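Local structure of ceramide very long chain fatty acid hydroxylase SCS7 (Saccharomyces cerevisiae, 4ZR1) at residues 113-118 against 221-226; 106-111 against 228-233; 42-47 against 55-60. The protein hydroxylates the very long chain fatty acids of ceramides, probably at C-2, as a yeast membrane enzyme that binds two zinc ions. All blocks are in the same frame, centred on the assembly; numbering follows the deposited sequence.

Contact 1 (113-118 against 221-226). With TRD (tridecane), chain K.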
loop_
_atom_site.group_PDB
_atom_site.type_symbol
_atom_site.label_atom_id
_atom_site.label_comp_id
_atom_site.label_asym_id
_atom_site.label_seq_id
_atom_site.Cartn_x
_atom_site.Cartn_y
_atom_site.Cartn_z
ATOM N N PRO A 113 -1.331 -19.163 -9.932
ATOM C CA PRO A 113 -1.679 -20.589 -9.937
ATOM C C PRO A 113 -2.777 -20.946 -8.941
ATOM O O PRO A 113 -3.527 -21.881 -9.187
ATOM C CB PRO A 113 -0.361 -21.274 -9.557
ATOM C CG PRO A 113 0.686 -20.333 -10.025
ATOM C CD PRO A 113 0.118 -18.964 -9.758
ATOM N N VAL A 114 -2.869 -20.224 -7.830
ATOM C CA VAL A 114 -3.939 -20.491 -6.882
ATOM C C VAL A 114 -5.283 -20.057 -7.494
ATOM O O VAL A 114 -6.278 -20.758 -7.355
ATOM C CB VAL A 114 -3.686 -19.789 -5.522
ATOM C CG1 VAL A 114 -4.861 -19.997 -4.589
ATOM C CG2 VAL A 114 -2.417 -20.346 -4.876
ATOM N N VAL A 115 -5.293 -18.923 -8.196
ATOM C CA VAL A 115 -6.490 -18.451 -8.889
ATOM C C VAL A 115 -7.013 -19.482 -9.884
ATOM O O VAL A 115 -8.197 -19.820 -9.891
ATOM C CB VAL A 115 -6.233 -17.128 -9.646
ATOM C CG1 VAL A 115 -7.392 -16.819 -10.560
ATOM C CG2 VAL A 115 -6.022 -15.990 -8.672
ATOM N N VAL A 116 -6.109 -19.984 -10.713
ATOM C CA VAL A 116 -6.452 -20.945 -11.749
ATOM C C VAL A 116 -6.907 -22.296 -11.178
ATOM O O VAL A 116 -7.797 -22.938 -11.739
ATOM C CB VAL A 116 -5.263 -21.154 -12.701
ATOM C CG1 VAL A 116 -5.537 -22.295 -13.669
ATOM C CG2 VAL A 116 -4.960 -19.858 -13.460
ATOM N N TYR A 117 -6.320 -22.723 -10.062
ATOM C CA TYR A 117 -6.723 -23.989 -9.459
ATOM C C TYR A 117 -8.138 -23.908 -8.899
ATOM O O TYR A 117 -8.963 -24.778 -9.173
ATOM C CB TYR A 117 -5.769 -24.416 -8.351
ATOM C CG TYR A 117 -6.308 -25.569 -7.520
ATOM C CD1 TYR A 117 -6.109 -26.888 -7.910
ATOM C CD2 TYR A 117 -7.033 -25.332 -6.354
ATOM C CE1 TYR A 117 -6.616 -27.936 -7.162
ATOM C CE2 TYR A 117 -7.541 -26.369 -5.604
ATOM C CZ TYR A 117 -7.331 -27.670 -6.006
ATOM O OH TYR A 117 -7.841 -28.705 -5.242
ATOM N N HIS A 118 -8.413 -22.881 -8.099
ATOM C CA HIS A 118 -9.737 -22.736 -7.499
ATOM C C HIS A 118 -10.823 -22.518 -8.551
ATOM O O HIS A 118 -11.938 -23.013 -8.410
ATOM C CB HIS A 118 -9.754 -21.590 -6.494
ATOM C CG HIS A 118 -9.077 -21.912 -5.198
ATOM N ND1 HIS A 118 -7.708 -21.892 -5.050
ATOM C CD2 HIS A 118 -9.582 -22.250 -3.987
ATOM C CE1 HIS A 118 -7.398 -22.211 -3.806
ATOM N NE2 HIS A 118 -8.517 -22.428 -3.138
ATOM N N GLY A 221 -11.787 -12.981 -6.154
ATOM C CA GLY A 221 -11.233 -12.075 -5.170
ATOM C C GLY A 221 -9.711 -12.101 -5.179
ATOM O O GLY A 221 -9.057 -11.054 -5.070
ATOM N N LEU A 222 -9.141 -13.296 -5.331
ATOM C CA LEU A 222 -7.694 -13.438 -5.350
ATOM C C LEU A 222 -7.109 -12.810 -6.618
ATOM O O LEU A 222 -6.085 -12.111 -6.550
ATOM C CB LEU A 222 -7.293 -14.909 -5.237
ATOM C CG LEU A 222 -5.789 -15.162 -5.154
ATOM C CD1 LEU A 222 -5.211 -14.442 -3.969
ATOM C CD2 LEU A 222 -5.523 -16.640 -5.056
ATOM N N PHE A 223 -7.765 -13.041 -7.760
ATOM C CA PHE A 223 -7.334 -12.468 -9.043
ATOM C C PHE A 223 -7.373 -10.943 -8.993
ATOM O O PHE A 223 -6.504 -10.261 -9.534
ATOM C CB PHE A 223 -8.217 -12.976 -10.187
ATOM C CG PHE A 223 -7.907 -12.356 -11.525
ATOM C CD1 PHE A 223 -6.817 -12.782 -12.271
ATOM C CD2 PHE A 223 -8.708 -11.355 -12.041
ATOM C CE1 PHE A 223 -6.533 -12.214 -13.496
ATOM C CE2 PHE A 223 -8.434 -10.793 -13.267
ATOM C CZ PHE A 223 -7.345 -11.225 -13.998
ATOM N N GLY A 224 -8.397 -10.420 -8.331
ATOM C CA GLY A 224 -8.539 -8.996 -8.144
ATOM C C GLY A 224 -7.405 -8.441 -7.318
ATOM O O GLY A 224 -6.909 -7.357 -7.617
ATOM N N TYR A 225 -6.984 -9.182 -6.292
ATOM C CA TYR A 225 -5.841 -8.758 -5.486
ATOM C C TYR A 225 -4.580 -8.637 -6.343
ATOM O O TYR A 225 -3.845 -7.647 -6.246
ATOM C CB TYR A 225 -5.562 -9.718 -4.324
ATOM C CG TYR A 225 -4.119 -9.611 -3.911
ATOM C CD1 TYR A 225 -3.661 -8.490 -3.221
ATOM C CD2 TYR A 225 -3.192 -10.596 -4.264
ATOM C CE1 TYR A 225 -2.321 -8.363 -2.874
ATOM C CE2 TYR A 225 -1.850 -10.471 -3.923
ATOM C CZ TYR A 225 -1.424 -9.350 -3.230
ATOM O OH TYR A 225 -0.103 -9.210 -2.896
ATOM N N VAL A 226 -4.325 -9.656 -7.163
ATOM C CA VAL A 226 -3.156 -9.666 -8.042
ATOM C C VAL A 226 -3.177 -8.511 -9.037
ATOM O O VAL A 226 -2.143 -7.894 -9.305
ATOM C CB VAL A 226 -3.049 -10.982 -8.814
ATOM C CG1 VAL A 226 -1.857 -10.933 -9.762
ATOM C CG2 VAL A 226 -2.928 -12.149 -7.822
HETATM C C1 TRD K . -5.623 -8.514 1.564
HETATM C C2 TRD K . -6.645 -9.639 1.677
HETATM C C3 TRD K . -6.968 -10.173 0.289
HETATM C C4 TRD K . -8.249 -10.989 0.271
HETATM C C5 TRD K . -8.440 -11.631 -1.093
HETATM C C6 TRD K . -9.589 -12.617 -1.040
HETATM C C7 TRD K . -10.842 -12.015 -1.651
HETATM C C8 TRD K . -12.106 -12.696 -1.140
HETATM C C9 TRD K . -13.214 -12.602 -2.181
HETATM C C10 TRD K . -14.557 -13.099 -1.674
HETATM C C11 TRD K . -15.593 -13.070 -2.784
HETATM C C12 TRD K . -16.920 -13.635 -2.298
HETATM C C13 TRD K . -17.961 -13.739 -3.409
#
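Val115 meets both Leu222 and Phe223 through its two methyl groups, and this apolar packing carries most of the contact. Its CG2 lies 3.6 Å from Leu222 CG and, reaching in to the main chain, 3.5 Å from Phe223 N. Standing opposite the backbone N (chi1 169°), Val115 CG1 is carried to Phe223, 3.9 Å from Phe223 CB; it stands oblique to the Phe223 ring, whose end leads away from TM1. One residue earlier, Val114 crosses Leu222 at about a right angle, with Val114 CG1 3.5 Å from Leu222 CD2. Beta-branched valines suit this surface: short and stiff, they give a ridge of methyls against which the longer leucine can lie.

These residues join TM1 to TM4, two transmembrane helices running antiparallel. Their local axes pass 9.2 Å apart at 158°, and no hydrogen bond links the two segments, as befits a lipid-embedded pair joined by hydrocarbon side chains. Leu222 also touches Phe194 of helix 191-208.

The side-chain hydrogen bond here lies within TM1. His118 ND1 donates to Val114 O at 2.9 Å with a nearly straight bond (159°). The same oxygen takes the helical bond from His118 N on the opposite face of its carbonyl plane, so two donors grip it, and the imidazole gives its N-H a partner in an apolar setting. Phe218 meets this ring edge-to-face.

Ligand contact comes from the other helix. Gly221 CA approaches tridecane C7 to 3.5 Å, and having no side chain leaves room for the alkyl chain: a beta carbon there would run into tridecane C9.

Contact 2 (106-111 against 228-233). With ZN (zinc ion), chain C.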
loop_
_atom_site.group_PDB
_atom_site.type_symbol
_atom_site.label_atom_id
_atom_site.label_comp_id
_atom_site.label_asym_id
_atom_site.label_seq_id
_atom_site.Cartn_x
_atom_site.Cartn_y
_atom_site.Cartn_z
ATOM N N VAL A 106 6.651 -11.196 -8.191
ATOM C CA VAL A 106 6.451 -12.224 -7.179
ATOM C C VAL A 106 4.962 -12.525 -6.975
ATOM O O VAL A 106 4.563 -13.687 -6.801
ATOM C CB VAL A 106 7.099 -11.808 -5.843
ATOM C CG1 VAL A 106 6.772 -12.814 -4.732
ATOM C CG2 VAL A 106 8.583 -11.687 -6.026
ATOM N N VAL A 107 4.140 -11.479 -7.007
ATOM C CA VAL A 107 2.711 -11.640 -6.781
ATOM C C VAL A 107 2.025 -12.490 -7.872
ATOM O O VAL A 107 1.325 -13.456 -7.549
ATOM C CB VAL A 107 2.010 -10.276 -6.675
ATOM C CG1 VAL A 107 0.534 -10.476 -6.393
ATOM C CG2 VAL A 107 2.676 -9.414 -5.608
ATOM N N PRO A 108 2.219 -12.153 -9.162
ATOM C CA PRO A 108 1.602 -13.040 -10.160
ATOM C C PRO A 108 2.089 -14.496 -10.100
ATOM O O PRO A 108 1.240 -15.389 -10.158
ATOM C CB PRO A 108 2.007 -12.411 -11.495
ATOM C CG PRO A 108 2.376 -11.004 -11.176
ATOM C CD PRO A 108 2.926 -11.023 -9.798
ATOM N N VAL A 109 3.399 -14.740 -9.979
ATOM C CA VAL A 109 3.899 -16.122 -9.988
ATOM C C VAL A 109 3.458 -16.893 -8.751
ATOM O O VAL A 109 3.310 -18.109 -8.805
ATOM C CB VAL A 109 5.462 -16.222 -10.103
ATOM C CG1 VAL A 109 5.974 -15.386 -11.264
ATOM C CG2 VAL A 109 6.141 -15.823 -8.822
ATOM N N ALA A 110 3.242 -16.203 -7.636
ATOM C CA ALA A 110 2.823 -16.903 -6.433
ATOM C C ALA A 110 1.331 -17.221 -6.460
ATOM O O ALA A 110 0.920 -18.307 -6.048
ATOM C CB ALA A 110 3.168 -16.093 -5.190
ATOM N N TRP A 111 0.514 -16.297 -6.960
ATOM C CA TRP A 111 -0.922 -16.396 -6.698
ATOM C C TRP A 111 -1.813 -16.754 -7.882
ATOM O O TRP A 111 -2.876 -17.342 -7.690
ATOM C CB TRP A 111 -1.399 -15.092 -6.068
ATOM C CG TRP A 111 -0.688 -14.830 -4.763
ATOM C CD1 TRP A 111 0.047 -13.727 -4.436
ATOM C CD2 TRP A 111 -0.613 -15.709 -3.631
ATOM N NE1 TRP A 111 0.554 -13.854 -3.166
ATOM C CE2 TRP A 111 0.168 -15.062 -2.652
ATOM C CE3 TRP A 111 -1.138 -16.974 -3.348
ATOM C CZ2 TRP A 111 0.437 -15.633 -1.416
ATOM C CZ3 TRP A 111 -0.873 -17.541 -2.124
ATOM C CH2 TRP A 111 -0.090 -16.871 -1.168
ATOM N N TYR A 228 -4.675 -5.639 -8.507
ATOM C CA TYR A 228 -4.402 -4.476 -7.661
ATOM C C TYR A 228 -2.906 -4.179 -7.428
ATOM O O TYR A 228 -2.449 -3.053 -7.657
ATOM C CB TYR A 228 -5.090 -4.647 -6.300
ATOM C CG TYR A 228 -4.412 -3.870 -5.182
ATOM C CD1 TYR A 228 -4.635 -2.505 -5.021
ATOM C CD2 TYR A 228 -3.551 -4.503 -4.289
ATOM C CE1 TYR A 228 -4.013 -1.791 -4.008
ATOM C CE2 TYR A 228 -2.934 -3.807 -3.276
ATOM C CZ TYR A 228 -3.161 -2.445 -3.142
ATOM O OH TYR A 228 -2.539 -1.740 -2.128
ATOM N N ASP A 229 -2.154 -5.177 -6.959
ATOM C CA ASP A 229 -0.767 -4.972 -6.541
ATOM C C ASP A 229 0.112 -4.718 -7.749
ATOM O O ASP A 229 1.042 -3.919 -7.682
ATOM C CB ASP A 229 -0.237 -6.181 -5.764
ATOM C CG ASP A 229 0.434 -5.800 -4.429
ATOM O OD1 ASP A 229 0.641 -4.594 -4.138
ATOM O OD2 ASP A 229 0.756 -6.737 -3.660
ATOM N N GLU A 230 -0.174 -5.417 -8.848
ATOM C CA GLU A 230 0.519 -5.181 -10.108
ATOM C C GLU A 230 0.193 -3.789 -10.615
ATOM O O GLU A 230 1.086 -3.021 -10.955
ATOM C CB GLU A 230 0.141 -6.226 -11.145
ATOM C CG GLU A 230 0.597 -7.616 -10.758
ATOM C CD GLU A 230 2.082 -7.670 -10.448
ATOM O OE1 GLU A 230 2.898 -7.562 -11.378
ATOM O OE2 GLU A 230 2.435 -7.799 -9.267
ATOM N N CYS A 231 -1.094 -3.459 -10.642
ATOM C CA CYS A 231 -1.496 -2.107 -10.975
ATOM C C CYS A 231 -0.750 -1.121 -10.075
ATOM O O CYS A 231 -0.064 -0.216 -10.562
ATOM C CB CYS A 231 -3.005 -1.926 -10.832
ATOM S SG CYS A 231 -3.581 -0.282 -11.331
ATOM N N HIS A 232 -0.868 -1.326 -8.763
ATOM C CA HIS A 232 -0.221 -0.463 -7.780
ATOM C C HIS A 232 1.256 -0.259 -8.084
ATOM O O HIS A 232 1.739 0.868 -8.080
ATOM C CB HIS A 232 -0.374 -1.036 -6.380
ATOM C CG HIS A 232 0.142 -0.133 -5.314
ATOM N ND1 HIS A 232 0.434 -0.568 -4.043
ATOM C CD2 HIS A 232 0.416 1.194 -5.333
ATOM C CE1 HIS A 232 0.873 0.450 -3.322
ATOM N NE2 HIS A 232 0.876 1.529 -4.082
ATOM N N PHE A 233 1.962 -1.349 -8.367
ATOM C CA PHE A 233 3.362 -1.261 -8.752
ATOM C C PHE A 233 3.581 -0.337 -9.950
ATOM O O PHE A 233 4.400 0.584 -9.893
ATOM C CB PHE A 233 3.938 -2.643 -9.072
ATOM C CG PHE A 233 5.427 -2.635 -9.265
ATOM C CD1 PHE A 233 6.284 -2.709 -8.168
ATOM C CD2 PHE A 233 5.981 -2.512 -10.536
ATOM C CE1 PHE A 233 7.661 -2.684 -8.339
ATOM C CE2 PHE A 233 7.372 -2.488 -10.717
ATOM C CZ PHE A 233 8.206 -2.571 -9.621
HETATM ZN ZN ZN C . 1.456 3.732 -3.756
#
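Glu230 turns a face of its carboxylate to the pyrrolidine ring of Pro108, with Glu230 OE2 3.3 Å from Pro108 CD and Glu230 CD 3.4 Å from Pro108 CG. A bend at chi2 (-54°) curls the acid back toward the other helix, where OE2 also comes 3.6 Å from Val107 CB. Beside it, Val107 CG2 approaches Asp229 OD2 to 3.8 Å, the two side chains crossing at about a right angle. Val107 and Pro108 offer only carbon to the two acids, and no hydrogen bond joins the segments. Cut back to an alanine, Glu230 would no longer cover the Pro108 ring, which would probably open a gap there and leave Val107 less well packed.

The segments lie on antiparallel TM1 and TM4, their local axes 10.0 Å apart at 167°, near the end of TM4 that carries the zinc ligand His232.

Behind the first shell, Asp229 OD2 accepts a hydrogen bond from Met189 N and a weak one from Tyr225 OH, which would help fix the carboxylate. On another side of the same helix, His232 NE2 binds zinc at 2.3 Å, and His177, His236, His251 and His255 complete the site, probably half of a catalytic dimetal centre.

Contact 3 (42-47 against 55-60)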
loop_
_atom_site.group_PDB
_atom_site.type_symbol
_atom_site.label_atom_id
_atom_site.label_comp_id
_atom_site.label_asym_id
_atom_site.label_seq_id
_atom_site.Cartn_x
_atom_site.Cartn_y
_atom_site.Cartn_z
ATOM N N THR A 42 17.507 11.038 -0.909
ATOM C CA THR A 42 17.528 11.856 0.292
ATOM C C THR A 42 18.939 11.888 0.864
ATOM O O THR A 42 19.618 10.864 0.872
ATOM C CB THR A 42 16.524 11.311 1.349
ATOM O OG1 THR A 42 15.179 11.581 0.920
ATOM C CG2 THR A 42 16.752 11.935 2.719
ATOM N N ASP A 43 19.390 13.070 1.295
ATOM C CA ASP A 43 20.583 13.196 2.136
ATOM C C ASP A 43 20.261 12.651 3.531
ATOM O O ASP A 43 19.453 13.240 4.246
ATOM C CB ASP A 43 21.024 14.662 2.220
ATOM C CG ASP A 43 22.369 14.848 2.917
ATOM O OD1 ASP A 43 22.813 13.953 3.666
ATOM O OD2 ASP A 43 22.977 15.920 2.730
ATOM N N TYR A 44 20.886 11.541 3.924
ATOM C CA TYR A 44 20.487 10.866 5.163
ATOM C C TYR A 44 20.769 11.735 6.393
ATOM O O TYR A 44 19.855 12.019 7.174
ATOM C CB TYR A 44 21.190 9.511 5.323
ATOM C CG TYR A 44 21.082 8.583 4.126
ATOM C CD1 TYR A 44 20.113 8.780 3.145
ATOM C CD2 TYR A 44 21.954 7.500 3.982
ATOM C CE1 TYR A 44 20.021 7.940 2.053
ATOM C CE2 TYR A 44 21.869 6.653 2.894
ATOM C CZ TYR A 44 20.900 6.879 1.931
ATOM O OH TYR A 44 20.802 6.044 0.847
ATOM N N SER A 45 22.027 12.152 6.559
ATOM C CA SER A 45 22.421 12.996 7.689
ATOM C C SER A 45 21.562 14.245 7.822
ATOM O O SER A 45 21.077 14.561 8.908
ATOM C CB SER A 45 23.888 13.415 7.580
ATOM O OG SER A 45 24.751 12.361 7.942
ATOM N N ASN A 46 21.375 14.954 6.722
ATOM C CA ASN A 46 20.590 16.179 6.759
ATOM C C ASN A 46 19.176 15.893 7.244
ATOM O O ASN A 46 18.651 16.588 8.123
ATOM C CB ASN A 46 20.564 16.844 5.379
ATOM C CG ASN A 46 20.093 18.291 5.435
ATOM O OD1 ASN A 46 20.060 18.908 6.504
ATOM N ND2 ASN A 46 19.737 18.843 4.279
ATOM N N ASP A 47 18.588 14.841 6.685
ATOM C CA ASP A 47 17.206 14.475 6.954
ATOM C C ASP A 47 16.983 14.091 8.420
ATOM O O ASP A 47 15.968 14.459 9.013
ATOM C CB ASP A 47 16.790 13.331 6.024
ATOM C CG ASP A 47 15.356 12.915 6.214
ATOM O OD1 ASP A 47 14.461 13.595 5.661
ATOM O OD2 ASP A 47 15.125 11.899 6.907
ATOM N N ASP A 55 16.790 7.586 10.987
ATOM C CA ASP A 55 18.061 7.671 10.294
ATOM C C ASP A 55 18.072 6.611 9.208
ATOM O O ASP A 55 18.236 5.422 9.496
ATOM C CB ASP A 55 19.216 7.491 11.282
ATOM C CG ASP A 55 20.587 7.576 10.624
ATOM O OD1 ASP A 55 20.664 7.903 9.416
ATOM O OD2 ASP A 55 21.597 7.331 11.336
ATOM N N LEU A 56 17.885 7.048 7.964
ATOM C CA LEU A 56 17.862 6.135 6.815
ATOM C C LEU A 56 19.108 5.265 6.674
ATOM O O LEU A 56 19.069 4.232 6.019
ATOM C CB LEU A 56 17.689 6.914 5.517
ATOM C CG LEU A 56 16.285 7.364 5.119
ATOM C CD1 LEU A 56 16.285 8.042 3.753
ATOM C CD2 LEU A 56 15.353 6.177 5.118
ATOM N N ASN A 57 20.205 5.701 7.280
ATOM C CA ASN A 57 21.486 5.017 7.180
ATOM C C ASN A 57 21.503 3.759 8.063
ATOM O O ASN A 57 22.331 2.856 7.886
ATOM C CB ASN A 57 22.625 5.961 7.574
ATOM C CG ASN A 57 23.874 5.724 6.761
ATOM O OD1 ASN A 57 23.797 5.469 5.570
ATOM N ND2 ASN A 57 25.022 5.792 7.399
ATOM N N ARG A 58 20.557 3.687 8.989
ATOM C CA ARG A 58 20.537 2.619 9.975
ATOM C C ARG A 58 19.228 1.852 9.843
ATOM O O ARG A 58 18.220 2.440 9.453
ATOM C CB ARG A 58 20.696 3.206 11.381
ATOM C CG ARG A 58 22.008 3.938 11.640
ATOM C CD ARG A 58 23.141 2.962 11.854
ATOM N NE ARG A 58 24.297 3.589 12.476
ATOM C CZ ARG A 58 25.508 3.653 11.930
ATOM N NH1 ARG A 58 26.511 4.230 12.590
ATOM N NH2 ARG A 58 25.725 3.126 10.740
ATOM N N PRO A 59 19.234 0.543 10.162
ATOM C CA PRO A 59 18.014 -0.275 10.004
ATOM C C PRO A 59 16.814 0.393 10.673
ATOM O O PRO A 59 16.921 0.842 11.818
ATOM C CB PRO A 59 18.374 -1.600 10.693
ATOM C CG PRO A 59 19.882 -1.679 10.602
ATOM C CD PRO A 59 20.374 -0.236 10.689
ATOM N N LEU A 60 15.702 0.471 9.947
ATOM C CA LEU A 60 14.556 1.297 10.324
ATOM C C LEU A 60 13.653 0.681 11.387
ATOM O O LEU A 60 13.079 1.386 12.215
ATOM C CB LEU A 60 13.722 1.617 9.076
ATOM C CG LEU A 60 14.407 2.469 8.000
ATOM C CD1 LEU A 60 13.563 2.545 6.745
ATOM C CD2 LEU A 60 14.687 3.863 8.529
#
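Tyr44 and Leu56 meet because each turns its CG opposite its own carbonyl carbon, chi1 being -52° in the tyrosine and -81° in the leucine. The phenol ring then stands across the leucine side chain, the two crossing at about a right angle. Leu56 CB lies over one face of the ring, 4.2 Å from the Tyr44 ring centroid, which makes a CH-pi contact. Beyond the rim, Leu56 CD1 is 3.9 Å from Tyr44 CD1. That methyl also has Thr42 CG2 at 4.1 Å, so the threonine offers its carbon branch here, while its OG1 bonds to His83 N.

Asn57 comes to the edge of the ring instead. Its amide oxygen OD1 lies near the ring plane, 3.2 Å from Tyr44 CD2, facing the slightly positive ring hydrogens, with the amide and ring planes 45° apart; no hydrogen bond is formed.

The loop that presents Leu56 and Asn57 is shaped by Asp55. Asp55 OD1 accepts from Asn57 N at 3.1 Å, an Asx turn, and Arg58 N bonds to Asp55 O at 2.9 Å, closing a type I beta turn. A short carboxylate is well placed to reach back to the backbone in this way.

Tyrosine suits its position by being amphipathic: the ring packs, and its OH bonds to Tyr84 O. The contact thus joins the start of helix 44-51, with Asp43 at the N-cap, to the turn leading into helix 60-65, and buried Leu56 also touches Tyr179 of helix 164-179.

In the fold
Near the N terminus, contact 3 closes first, a short loop in the probably cytoplasmic N-terminal part that brings the turn before helix 60-65 back to the start of helix 44-51. It is complete before the chain reaches TM1 and touches neither of the others; contact 1 lies across the chain's centre from it, about 39 Å away between centres. Contact 2 then opens on TM1 and closes on TM4, with contact 1 lying wholly within that span. Between TM1 and TM4 the chain runs through TM2, helix 164-179 and TM3. Antiparallel pairing explains the nesting: both contacts use helices 106-125 and 211-236, and they touch where Tyr225 and Val226 pack on Val107 and Trp111.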